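Local structure of Rd1NTF2_04 (Synthetic construct, 6W3G) at residues R12-E17 with G109-K114. The protein is a de novo designed NTF2-like protein, from work on generating proteins with diverse pocket structures, and has no known natural role. Residues are numbered along the deposited sequence; the frame is centred on the assembly and turned at random.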
loop_
_atom_site.group_PDB
_atom_site.type_symbol
_atom_site.label_atom_id
_atom_site.label_comp_id
_atom_site.label_asym_id
_atom_site.label_seq_id
_atom_site.Cartn_x
_atom_site.Cartn_y
_atom_site.Cartn_z
ATOM N N ARG A 12 -10.724 -1.298 9.116
ATOM C CA ARG A 12 -9.945 -2.526 9.250
ATOM C C ARG A 12 -10.140 -3.429 8.037
ATOM O O ARG A 12 -9.179 -4.033 7.538
ATOM C CB ARG A 12 -10.347 -3.244 10.539
ATOM C CG ARG A 12 -9.809 -4.650 10.693
ATOM C CD ARG A 12 -8.292 -4.695 10.692
ATOM N NE ARG A 12 -7.721 -4.018 11.856
ATOM C CZ ARG A 12 -6.425 -4.000 12.147
ATOM N NH1 ARG A 12 -5.549 -4.633 11.368
ATOM N NH2 ARG A 12 -5.998 -3.358 13.225
ATOM N N LYS A 13 -11.377 -3.532 7.551
ATOM C CA LYS A 13 -11.628 -4.274 6.323
ATOM C C LYS A 13 -10.789 -3.718 5.184
ATOM O O LYS A 13 -10.158 -4.470 4.433
ATOM C CB LYS A 13 -13.113 -4.209 5.973
ATOM C CG LYS A 13 -13.477 -4.872 4.654
ATOM C CD LYS A 13 -14.909 -4.532 4.260
ATOM N N PHE A 14 -10.761 -2.389 5.060
ATOM C CA PHE A 14 -9.974 -1.744 4.016
ATOM C C PHE A 14 -8.501 -2.109 4.139
ATOM O O PHE A 14 -7.860 -2.494 3.155
ATOM C CB PHE A 14 -10.192 -0.231 4.090
ATOM C CG PHE A 14 -9.403 0.535 3.084
ATOM C CD1 PHE A 14 -9.865 0.677 1.793
ATOM C CD2 PHE A 14 -8.197 1.098 3.430
ATOM C CE1 PHE A 14 -9.139 1.370 0.871
ATOM C CE2 PHE A 14 -7.463 1.794 2.502
ATOM C CZ PHE A 14 -7.938 1.921 1.229
ATOM N N ALA A 15 -7.943 -2.011 5.351
ATOM C CA ALA A 15 -6.540 -2.365 5.559
ATOM C C ALA A 15 -6.274 -3.822 5.201
ATOM O O ALA A 15 -5.273 -4.135 4.551
ATOM C CB ALA A 15 -6.149 -2.102 7.014
ATOM N N ASP A 16 -7.168 -4.726 5.611
ATOM C CA ASP A 16 -7.028 -6.137 5.265
ATOM C C ASP A 16 -7.008 -6.340 3.751
ATOM O O ASP A 16 -6.213 -7.132 3.232
ATOM C CB ASP A 16 -8.175 -6.954 5.869
ATOM C CG ASP A 16 -8.012 -7.187 7.369
ATOM O OD1 ASP A 16 -6.882 -7.049 7.878
ATOM O OD2 ASP A 16 -9.017 -7.511 8.043
ATOM N N GLU A 17 -7.911 -5.670 3.035
ATOM C CA GLU A 17 -7.953 -5.808 1.582
ATOM C C GLU A 17 -6.677 -5.278 0.954
ATOM O O GLU A 17 -6.141 -5.865 0.003
ATOM C CB GLU A 17 -9.173 -5.072 1.023
ATOM C CG GLU A 17 -10.485 -5.798 1.261
ATOM C CD GLU A 17 -11.686 -5.002 0.769
ATOM O OE1 GLU A 17 -11.500 -3.854 0.310
ATOM O OE2 GLU A 17 -12.819 -5.520 0.851
ATOM N N GLY A 109 -18.356 6.238 2.601
ATOM C CA GLY A 109 -18.857 4.978 2.087
ATOM C C GLY A 109 -17.811 4.164 1.349
ATOM O O GLY A 109 -17.760 2.941 1.479
ATOM N N ARG A 110 -16.967 4.847 0.578
ATOM C CA ARG A 110 -15.973 4.206 -0.281
ATOM C C ARG A 110 -14.612 4.843 -0.020
ATOM O O ARG A 110 -14.380 5.993 -0.403
ATOM C CB ARG A 110 -16.392 4.342 -1.746
ATOM C CG ARG A 110 -15.458 3.742 -2.779
ATOM C CD ARG A 110 -16.164 3.671 -4.133
ATOM N NE ARG A 110 -15.253 3.831 -5.264
ATOM C CZ ARG A 110 -14.580 2.839 -5.839
ATOM N NH1 ARG A 110 -13.782 3.096 -6.865
ATOM N NH2 ARG A 110 -14.692 1.597 -5.389
ATOM N N ALA A 111 -13.713 4.104 0.632
ATOM C CA ALA A 111 -12.385 4.611 0.957
ATOM C C ALA A 111 -11.423 4.302 -0.183
ATOM O O ALA A 111 -11.386 3.175 -0.686
ATOM C CB ALA A 111 -11.870 3.999 2.261
ATOM N N GLN A 112 -10.655 5.309 -0.596
ATOM C CA GLN A 112 -9.670 5.149 -1.649
ATOM C C GLN A 112 -8.350 5.779 -1.224
ATOM O O GLN A 112 -8.334 6.855 -0.598
ATOM C CB GLN A 112 -10.166 5.768 -2.954
ATOM C CG GLN A 112 -11.279 4.955 -3.621
ATOM C CD GLN A 112 -11.367 5.227 -5.098
ATOM O OE1 GLN A 112 -11.511 4.310 -5.902
ATOM N NE2 GLN A 112 -11.280 6.493 -5.467
ATOM N N ILE A 113 -7.255 5.120 -1.583
ATOM C CA ILE A 113 -5.911 5.551 -1.223
ATOM C C ILE A 113 -5.500 6.741 -2.079
ATOM O O ILE A 113 -5.468 6.645 -3.311
ATOM C CB ILE A 113 -4.910 4.397 -1.383
ATOM C CG1 ILE A 113 -5.303 3.250 -0.462
ATOM C CG2 ILE A 113 -3.504 4.861 -1.084
ATOM C CD1 ILE A 113 -4.661 1.942 -0.810
ATOM N N LYS A 114 -5.152 7.848 -1.427
ATOM C CA LYS A 114 -4.667 9.052 -2.088
ATOM C C LYS A 114 -3.152 9.143 -2.113
ATOM O O LYS A 114 -2.584 9.662 -3.081
ATOM C CB LYS A 114 -5.218 10.308 -1.383
ATOM C CG LYS A 114 -6.722 10.481 -1.471
ATOM C CD LYS A 114 -7.190 10.726 -2.913
ATOM C CE LYS A 114 -6.685 12.054 -3.478
ATOM N NZ LYS A 114 -7.043 13.206 -2.601
#
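The ring of Phe14 spans the gap between helix 11-24 and strand 111-118, and it is the one side chain of segment 12-17 that reaches segment 109-114. With chi1 at 179°, CG stands anti to the backbone N and the ring extends away from the helix, meeting the strand along the rim from CD1 through CE1 and CZ to CE2. Over one face sits the methyl of Ala111, whose CB lies 4.2 Å from the centroid of the Phe14 ring in a CH-pi contact displaced toward the rim, nearest CD1. The far corner is packed more closely: Phe14 CZ comes within 3.4 Å of Ile113 CG1, which meets the ring at its edge, near the ring plane. Ile113 CD1 is 3.9 Å from Phe14 CZ. The carbonyl of Ala111 also closes in, its O 3.3 Å from Phe14 CE1. No hydrogen bond joins the segments, so the contact rests chiefly on apolar packing.

In the NTF2-like fold a strongly curved sheet wraps around helices packed on its concave side; here the axes of helix 12-17 and strand 111-114 approach to 10.1 Å and cross at -55°. Ala104 of the adjacent strand 94-106 and Ile83 of strand 80-91 beyond it also touch Phe14, placing the ring in the apolar layer between helix and sheet.

Packing thins toward the loop before the strand. Arg110 and Gln112 direct their CB atoms away from the helix, and the Arg110 side chain and Gly109 are poorly ordered. On the helix, Lys13, Asp16 and Glu17 are solvent-exposed and make no contact with the strand segment, whereas buried Ala15 packs against Ile83 and Ile74.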